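Phosphate transporter (Thermotoga maritima MSB8, PDB 6L85) probably imports phosphate across the cell membrane, coupling its movement to that of sodium ions. Local coordinates at residues V282-P285 against F286-L290; T29-A33 against R34-V38; F117-A121 against V122-G126. All blocks are in the same frame, centred on the assembly; numbering follows the deposited sequence.

How the contacts relate
All three contacts are short-range turns at helix ends, and none touches another. Contact 1 starts helix 286-302, whereas contact 2 closes helix 2-32 and contact 3 closes helix 106-121. Each mixes buried with surface residues. Contact 2 is the one tied to a metal site, through Thr29, and it adds an exposed arginine; its centre lies about 33 Å from that of contact 1, on the opposite side of the chain's centre. Contact 1 is almost wholly apolar and reaches detergent and the second subunit. Contact 3, the most peripheral with its centre about 28 Å from the chain's centre, relies on backbone bonds and side-chain-free glycines.

Contact 1. Residues V282-P285 against F286-L290. With LMT (dodecyl-beta-D-maltoside), chain O.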
loop_
_atom_site.group_PDB
_atom_site.type_symbol
_atom_site.label_atom_id
_atom_site.label_comp_id
_atom_site.label_asym_id
_atom_site.label_seq_id
_atom_site.Cartn_x
_atom_site.Cartn_y
_atom_site.Cartn_z
ATOM N N VAL B 282 9.163 -8.164 24.272
ATOM C CA VAL B 282 8.162 -9.015 23.636
ATOM C C VAL B 282 8.178 -8.799 22.127
ATOM O O VAL B 282 8.150 -7.660 21.650
ATOM C CB VAL B 282 6.764 -8.723 24.210
ATOM C CG1 VAL B 282 5.680 -9.479 23.437
ATOM C CG2 VAL B 282 6.714 -9.071 25.683
ATOM N N GLU B 283 8.220 -9.889 21.369
ATOM C CA GLU B 283 8.036 -9.839 19.923
ATOM C C GLU B 283 6.675 -10.444 19.599
ATOM O O GLU B 283 6.415 -11.609 19.931
ATOM C CB GLU B 283 9.156 -10.585 19.198
ATOM C CG GLU B 283 10.516 -10.451 19.865
ATOM C CD GLU B 283 11.407 -11.668 19.632
ATOM O OE1 GLU B 283 10.887 -12.814 19.656
ATOM O OE2 GLU B 283 12.630 -11.477 19.431
ATOM N N ILE B 284 5.800 -9.650 18.988
ATOM C CA ILE B 284 4.457 -10.126 18.658
ATOM C C ILE B 284 4.524 -11.043 17.440
ATOM O O ILE B 284 4.933 -10.597 16.356
ATOM C CB ILE B 284 3.486 -8.960 18.408
ATOM C CG1 ILE B 284 3.403 -8.061 19.649
ATOM C CG2 ILE B 284 2.096 -9.505 18.043
ATOM C CD1 ILE B 284 2.667 -8.719 20.809
ATOM N N PRO B 285 4.136 -12.313 17.569
ATOM C CA PRO B 285 4.168 -13.223 16.409
ATOM C C PRO B 285 3.216 -12.750 15.319
ATOM O O PRO B 285 2.038 -12.462 15.572
ATOM C CB PRO B 285 3.729 -14.574 16.998
ATOM C CG PRO B 285 3.891 -14.433 18.501
ATOM C CD PRO B 285 3.630 -12.973 18.785
ATOM N N PHE B 286 3.744 -12.662 14.096
ATOM C CA PHE B 286 2.956 -12.131 12.992
ATOM C C PHE B 286 1.671 -12.912 12.796
ATOM O O PHE B 286 0.664 -12.347 12.367
ATOM C CB PHE B 286 3.789 -12.112 11.709
ATOM C CG PHE B 286 4.199 -10.728 11.309
ATOM C CD1 PHE B 286 3.231 -9.760 11.076
ATOM C CD2 PHE B 286 5.531 -10.372 11.224
ATOM C CE1 PHE B 286 3.581 -8.463 10.734
ATOM C CE2 PHE B 286 5.891 -9.078 10.885
ATOM C CZ PHE B 286 4.907 -8.123 10.641
ATOM N N LEU B 287 1.684 -14.204 13.109
ATOM C CA LEU B 287 0.457 -14.987 13.060
ATOM C C LEU B 287 -0.657 -14.339 13.882
ATOM O O LEU B 287 -1.808 -14.276 13.431
ATOM C CB LEU B 287 0.750 -16.410 13.545
ATOM C CG LEU B 287 -0.121 -17.560 13.044
ATOM C CD1 LEU B 287 -0.596 -17.276 11.624
ATOM C CD2 LEU B 287 0.654 -18.875 13.090
ATOM N N ALA B 288 -0.333 -13.846 15.093
ATOM C CA ALA B 288 -1.326 -13.155 15.924
ATOM C C ALA B 288 -1.911 -11.951 15.209
ATOM O O ALA B 288 -3.127 -11.723 15.240
ATOM C CB ALA B 288 -0.707 -12.705 17.265
ATOM N N LEU B 289 -1.055 -11.137 14.594
ATOM C CA LEU B 289 -1.538 -9.926 13.937
ATOM C C LEU B 289 -2.363 -10.258 12.703
ATOM O O LEU B 289 -3.335 -9.556 12.392
ATOM C CB LEU B 289 -0.365 -9.045 13.555
ATOM C CG LEU B 289 0.399 -8.478 14.727
ATOM C CD1 LEU B 289 1.688 -7.843 14.199
ATOM C CD2 LEU B 289 -0.480 -7.446 15.446
ATOM N N LEU B 290 -1.987 -11.335 11.991
ATOM C CA LEU B 290 -2.701 -11.742 10.781
ATOM C C LEU B 290 -4.080 -12.278 11.124
ATOM O O LEU B 290 -5.063 -11.953 10.449
ATOM C CB LEU B 290 -1.892 -12.805 10.031
ATOM C CG LEU B 290 -0.820 -12.393 9.030
ATOM C CD1 LEU B 290 -0.097 -11.191 9.462
ATOM C CD2 LEU B 290 0.162 -13.549 8.864
HETATM C "C1'" LMT O . 9.371 -5.740 10.357
HETATM C "C2'" LMT O . 9.293 -6.523 11.649
HETATM C "C3'" LMT O . 10.506 -6.405 12.562
HETATM C "C4'" LMT O . 11.796 -6.195 11.806
HETATM C "C5'" LMT O . 11.570 -5.189 10.680
HETATM C "C6'" LMT O . 12.880 -4.838 10.008
HETATM O "O1'" LMT O . 8.462 -6.354 9.433
HETATM O "O2'" LMT O . 8.175 -6.086 12.396
HETATM O "O3'" LMT O . 10.572 -7.603 13.302
HETATM O "O5'" LMT O . 10.643 -5.747 9.755
HETATM O "O6'" LMT O . 13.853 -4.506 10.998
HETATM C C1 LMT O . 7.104 -5.873 9.471
HETATM C C2 LMT O . 6.391 -6.444 8.221
HETATM C C3 LMT O . 5.638 -5.286 7.522
HETATM C C4 LMT O . 4.565 -5.945 6.645
HETATM C C5 LMT O . 4.052 -4.882 5.656
HETATM C C6 LMT O . 3.570 -5.642 4.410
HETATM C C7 LMT O . 2.552 -4.737 3.679
HETATM C C8 LMT O . 3.333 -3.754 2.766
HETATM C C9 LMT O . 2.357 -2.627 2.337
HETATM C C10 LMT O . 1.681 -3.004 0.992
HETATM C C11 LMT O . 1.080 -1.730 0.380
HETATM C C12 LMT O . 0.102 -2.097 -0.740
#
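Ile284 and Leu289 make the close apolar part of this turn. The CG2 methyl of Ile284 rests on the branch point of Leu289, 3.9 Å from its CG, and the two side chains cross at about a right angle. With chi1 at -59°, CG1 of Ile284 lies beside the backbone N, which leaves CG2 anti to it and turned to the leucine. The small methyl of Ala288 can sit 3.2 Å from Pro285 O and also borders Ile284 CG2, 4.3 Å from Ala288 CB. Pro285 O accepts a weak bond from Ala288 N at 2.8 Å, bent to 126° at the hydrogen. Ser61 on helix 58-66 and Ala267 on helix 260-275 also touch Ile284.

The loose side lies at Leu287, on the surface with its end leading away from the loop. Phe286 turns its ring to dodecyl maltoside and not to the loop, with CZ 3.3 Å from C2 of the detergent chain while C1 lies in the ring plane at its edge. A flat apolar ring suits this lipid-like neighbour, and Glu201 of the second subunit also packs on it. An alanine here would probably leave the alkyl chain without its aromatic neighbour and open a gap beside that glutamate. Pro285 occupies the N-cap position of helix 286-302 without a side-chain cap; its carbonyl starts the first turn, and its missing N-H costs the helix no bond.

Contact 2. Residues T29-A33 against R34-V38; sequences TAVGA and RAITV. With NA (sodium ion), chain S.
Ala30 offers a small methyl, and Ile36 fills the hollow beside it: CG1 of the isoleucine comes within 3.8 Å of Ala30 CB, and CD1 follows alongside. That fit depends on an unusual torsion, for CG1 sits in the crowded position between the backbone N and the carbonyl carbon (chi1 54°), folding the long arm back toward the helix. Val31 supplies the next bump. Its CG1 meets CG2 of Val38 at 3.9 Å where the two branched side chains cross obliquely, while its other methyl lies near the carbonyl oxygens of Ile36 and Thr37. Met308 of helix 304-311 touches both valines and continues the apolar patch.

The loop can curl back this far because helix 2-32 ends in a Schellman motif. Arg34 takes a positive phi of 55°, and two bonds return to the last turn: Arg34 N to Val31 O at 3.0 Å, its donor well above the carbonyl plane, and a weak one from Ala35 N to Ala30 O at 2.9 Å. The bent Arg34 chain lays one face of its guanidinium over the carbonyl oxygens of Val31 and Gly32, and NH2 goes on to a salt bridge with Glu313.

Away from the loop, Thr29 OG1 binds the sodium ion at 2.6 Å, joined there by Gln243, Ser247 and Asp327. A neutral hydroxyl oxygen can bind sodium without adding charge, so the carboxylate of Asp327 probably does most to balance the ion. The positive charge of Arg34 is paired with Glu313, and its place over two carbonyl oxygens at the end of the helix would probably be favoured by the negative potential expected there.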
loop_
_atom_site.group_PDB
_atom_site.type_symbol
_atom_site.label_atom_id
_atom_site.label_comp_id
_atom_site.label_asym_id
_atom_site.label_seq_id
_atom_site.Cartn_x
_atom_site.Cartn_y
_atom_site.Cartn_z
ATOM N N THR B 29 -19.230 8.421 8.401
ATOM C CA THR B 29 -19.205 9.722 7.736
ATOM C C THR B 29 -19.455 9.576 6.235
ATOM O O THR B 29 -20.311 10.267 5.669
ATOM C CB THR B 29 -17.868 10.428 7.992
ATOM O OG1 THR B 29 -16.793 9.529 7.701
ATOM C CG2 THR B 29 -17.750 10.877 9.463
ATOM N N ALA B 30 -18.718 8.668 5.578
ATOM C CA ALA B 30 -18.829 8.487 4.132
ATOM C C ALA B 30 -20.177 7.888 3.750
ATOM O O ALA B 30 -20.757 8.263 2.728
ATOM C CB ALA B 30 -17.687 7.593 3.610
ATOM N N VAL B 31 -20.682 6.951 4.555
ATOM C CA VAL B 31 -21.965 6.328 4.255
ATOM C C VAL B 31 -23.111 7.311 4.477
ATOM O O VAL B 31 -24.073 7.339 3.703
ATOM C CB VAL B 31 -22.155 5.057 5.098
ATOM C CG1 VAL B 31 -23.608 4.625 5.030
ATOM C CG2 VAL B 31 -21.244 3.942 4.608
ATOM N N GLY B 32 -23.023 8.135 5.527
ATOM C CA GLY B 32 -24.097 9.055 5.848
ATOM C C GLY B 32 -24.217 10.208 4.871
ATOM O O GLY B 32 -25.315 10.723 4.652
ATOM N N ALA B 33 -23.098 10.654 4.304
ATOM C CA ALA B 33 -23.132 11.624 3.222
ATOM C C ALA B 33 -23.478 10.981 1.877
ATOM O O ALA B 33 -23.460 11.669 0.854
ATOM C CB ALA B 33 -21.780 12.337 3.129
ATOM N N ARG B 34 -23.762 9.678 1.870
ATOM C CA ARG B 34 -23.988 8.854 0.676
ATOM C C ARG B 34 -22.827 8.926 -0.320
ATOM O O ARG B 34 -23.009 8.659 -1.510
ATOM C CB ARG B 34 -25.316 9.200 -0.030
ATOM C CG ARG B 34 -26.479 9.541 0.907
ATOM C CD ARG B 34 -27.215 8.296 1.411
ATOM N NE ARG B 34 -27.850 8.523 2.718
ATOM C CZ ARG B 34 -27.873 7.643 3.725
ATOM N NH1 ARG B 34 -27.288 6.452 3.608
ATOM N NH2 ARG B 34 -28.482 7.959 4.863
ATOM N N ALA B 35 -21.613 9.244 0.134
ATOM C CA ALA B 35 -20.474 9.192 -0.779
ATOM C C ALA B 35 -20.194 7.764 -1.250
ATOM O O ALA B 35 -19.580 7.571 -2.308
ATOM C CB ALA B 35 -19.230 9.785 -0.121
ATOM N N ILE B 36 -20.622 6.758 -0.480
ATOM C CA ILE B 36 -20.455 5.354 -0.841
ATOM C C ILE B 36 -21.595 4.576 -0.198
ATOM O O ILE B 36 -22.243 5.044 0.743
ATOM C CB ILE B 36 -19.081 4.759 -0.400
ATOM C CG1 ILE B 36 -18.810 4.974 1.098
ATOM C CG2 ILE B 36 -17.916 5.324 -1.205
ATOM C CD1 ILE B 36 -17.542 4.289 1.543
ATOM N N THR B 37 -21.837 3.371 -0.707
ATOM C CA THR B 37 -22.821 2.488 -0.098
ATOM C C THR B 37 -22.211 1.745 1.093
ATOM O O THR B 37 -20.993 1.657 1.250
ATOM C CB THR B 37 -23.358 1.450 -1.100
ATOM O OG1 THR B 37 -22.320 0.526 -1.447
ATOM C CG2 THR B 37 -23.920 2.104 -2.375
ATOM N N VAL B 38 -23.094 1.174 1.913
ATOM C CA VAL B 38 -22.675 0.339 3.033
ATOM C C VAL B 38 -21.775 -0.795 2.551
ATOM O O VAL B 38 -20.718 -1.057 3.132
ATOM C CB VAL B 38 -23.918 -0.193 3.773
ATOM C CG1 VAL B 38 -23.530 -1.280 4.765
ATOM C CG2 VAL B 38 -24.653 0.959 4.473
HETATM NA NA NA S . -15.384 9.873 5.505
#

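Contact 3. Residues F117-A121 against V122-G126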
loop_
_atom_site.group_PDB
_atom_site.type_symbol
_atom_site.label_atom_id
_atom_site.label_comp_id
_atom_site.label_asym_id
_atom_site.label_seq_id
_atom_site.Cartn_x
_atom_site.Cartn_y
_atom_site.Cartn_z
ATOM N N PHE B 117 -8.848 -10.622 35.253
ATOM C CA PHE B 117 -8.005 -11.800 35.438
ATOM C C PHE B 117 -6.892 -11.522 36.447
ATOM O O PHE B 117 -6.676 -12.303 37.378
ATOM C CB PHE B 117 -7.394 -12.255 34.112
ATOM C CG PHE B 117 -6.019 -12.835 34.271
ATOM C CD1 PHE B 117 -5.837 -14.045 34.924
ATOM C CD2 PHE B 117 -4.903 -12.138 33.825
ATOM C CE1 PHE B 117 -4.574 -14.570 35.107
ATOM C CE2 PHE B 117 -3.635 -12.658 34.000
ATOM C CZ PHE B 117 -3.470 -13.883 34.644
ATOM N N GLY B 118 -6.159 -10.420 36.260
ATOM C CA GLY B 118 -5.029 -10.135 37.134
ATOM C C GLY B 118 -5.430 -9.996 38.592
ATOM O O GLY B 118 -4.700 -10.424 39.488
ATOM N N LEU B 119 -6.597 -9.391 38.847
ATOM C CA LEU B 119 -7.068 -9.195 40.216
ATOM C C LEU B 119 -7.470 -10.513 40.858
ATOM O O LEU B 119 -7.186 -10.745 42.037
ATOM C CB LEU B 119 -8.242 -8.211 40.244
ATOM C CG LEU B 119 -7.837 -6.805 39.807
ATOM C CD1 LEU B 119 -9.055 -5.989 39.404
ATOM C CD2 LEU B 119 -7.004 -6.091 40.888
ATOM N N VAL B 120 -8.134 -11.390 40.108
ATOM C CA VAL B 120 -8.542 -12.655 40.712
ATOM C C VAL B 120 -7.355 -13.590 40.891
ATOM O O VAL B 120 -7.332 -14.406 41.821
ATOM C CB VAL B 120 -9.658 -13.300 39.876
ATOM C CG1 VAL B 120 -9.716 -14.806 40.102
ATOM C CG2 VAL B 120 -10.949 -12.708 40.290
ATOM N N ALA B 121 -6.347 -13.494 40.026
ATOM C CA ALA B 121 -5.244 -14.442 40.118
ATOM C C ALA B 121 -4.253 -14.038 41.201
ATOM O O ALA B 121 -3.731 -14.891 41.923
ATOM C CB ALA B 121 -4.538 -14.570 38.763
ATOM N N VAL B 122 -3.983 -12.744 41.330
ATOM C CA VAL B 122 -2.925 -12.281 42.221
ATOM C C VAL B 122 -3.372 -11.167 43.158
ATOM O O VAL B 122 -2.740 -10.957 44.209
ATOM C CB VAL B 122 -1.706 -11.841 41.370
ATOM C CG1 VAL B 122 -0.660 -11.095 42.178
ATOM C CG2 VAL B 122 -1.071 -13.051 40.727
ATOM N N GLY B 123 -4.476 -10.478 42.905
ATOM C CA GLY B 123 -4.875 -9.378 43.764
ATOM C C GLY B 123 -4.337 -8.055 43.261
ATOM O O GLY B 123 -3.846 -7.933 42.136
ATOM N N ILE B 124 -4.429 -7.041 44.125
ATOM C CA ILE B 124 -3.999 -5.685 43.774
ATOM C C ILE B 124 -2.622 -5.674 43.109
ATOM O O ILE B 124 -2.319 -4.788 42.297
ATOM C CB ILE B 124 -4.029 -4.792 45.037
ATOM C CG1 ILE B 124 -5.464 -4.629 45.537
ATOM C CG2 ILE B 124 -3.429 -3.416 44.770
ATOM C CD1 ILE B 124 -6.382 -4.000 44.524
ATOM N N ASN B 125 -1.773 -6.659 43.424
ATOM C CA ASN B 125 -0.437 -6.723 42.846
ATOM C C ASN B 125 -0.422 -7.349 41.460
ATOM O O ASN B 125 0.593 -7.241 40.764
ATOM C CB ASN B 125 0.505 -7.509 43.763
ATOM C CG ASN B 125 1.141 -6.631 44.831
ATOM O OD1 ASN B 125 1.030 -5.402 44.794
ATOM N ND2 ASN B 125 1.810 -7.257 45.789
ATOM N N GLY B 126 -1.507 -8.011 41.056
ATOM C CA GLY B 126 -1.622 -8.593 39.731
ATOM C C GLY B 126 -1.852 -7.603 38.609
ATOM O O GLY B 126 -1.866 -8.006 37.444
#
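A phi of -130° takes Val122 out of helical values and steers Gly123 N to Leu119 O and Gly118 O; the positive phi of Gly123, 92°, then turns the chain onward toward Gly126. Before that change of course, Val122 N gives Gly118 O a last helical bond, fairly straight at 3.0 Å, its donor tilted from the carbonyl plane. Gly123 N is shared, weakly, between Leu119 O at 2.9 Å and Gly118 O at 3.4 Å. The CA-H of Gly126 also points at Gly118 O from 3.6 Å, and so one oxygen has three hydrogens gathered round it.

This is the C-terminal end of helix 106-121: the helix gives out at Val122, and Gly123 follows with backbone angles that would jam a beta carbon against the carbonyl oxygen of Val122. Two more glycines explain how the chain can return so closely. A beta carbon on Gly118 would run into Gly126 O, and one on Gly126 would strike Gly118 O; with neither present, the two alpha carbons approach to 4.6 Å. Glu70 holds Gly126 further by backbone hydrogen bonding.

On the outer side, Leu119 reaches over the turn, its CD2 coming 3.9 Å from Gly123 O and 4.2 Å from CD1 of Ile124. Such branched apolar side chains suit a surface that may face lipid. Val122 bends its CG2 back beside the Ala121 carbonyl, while the small methyl of Ala121 packs against Tyr393 of helix 368-400, whose ring also meets Phe117 edge-to-face.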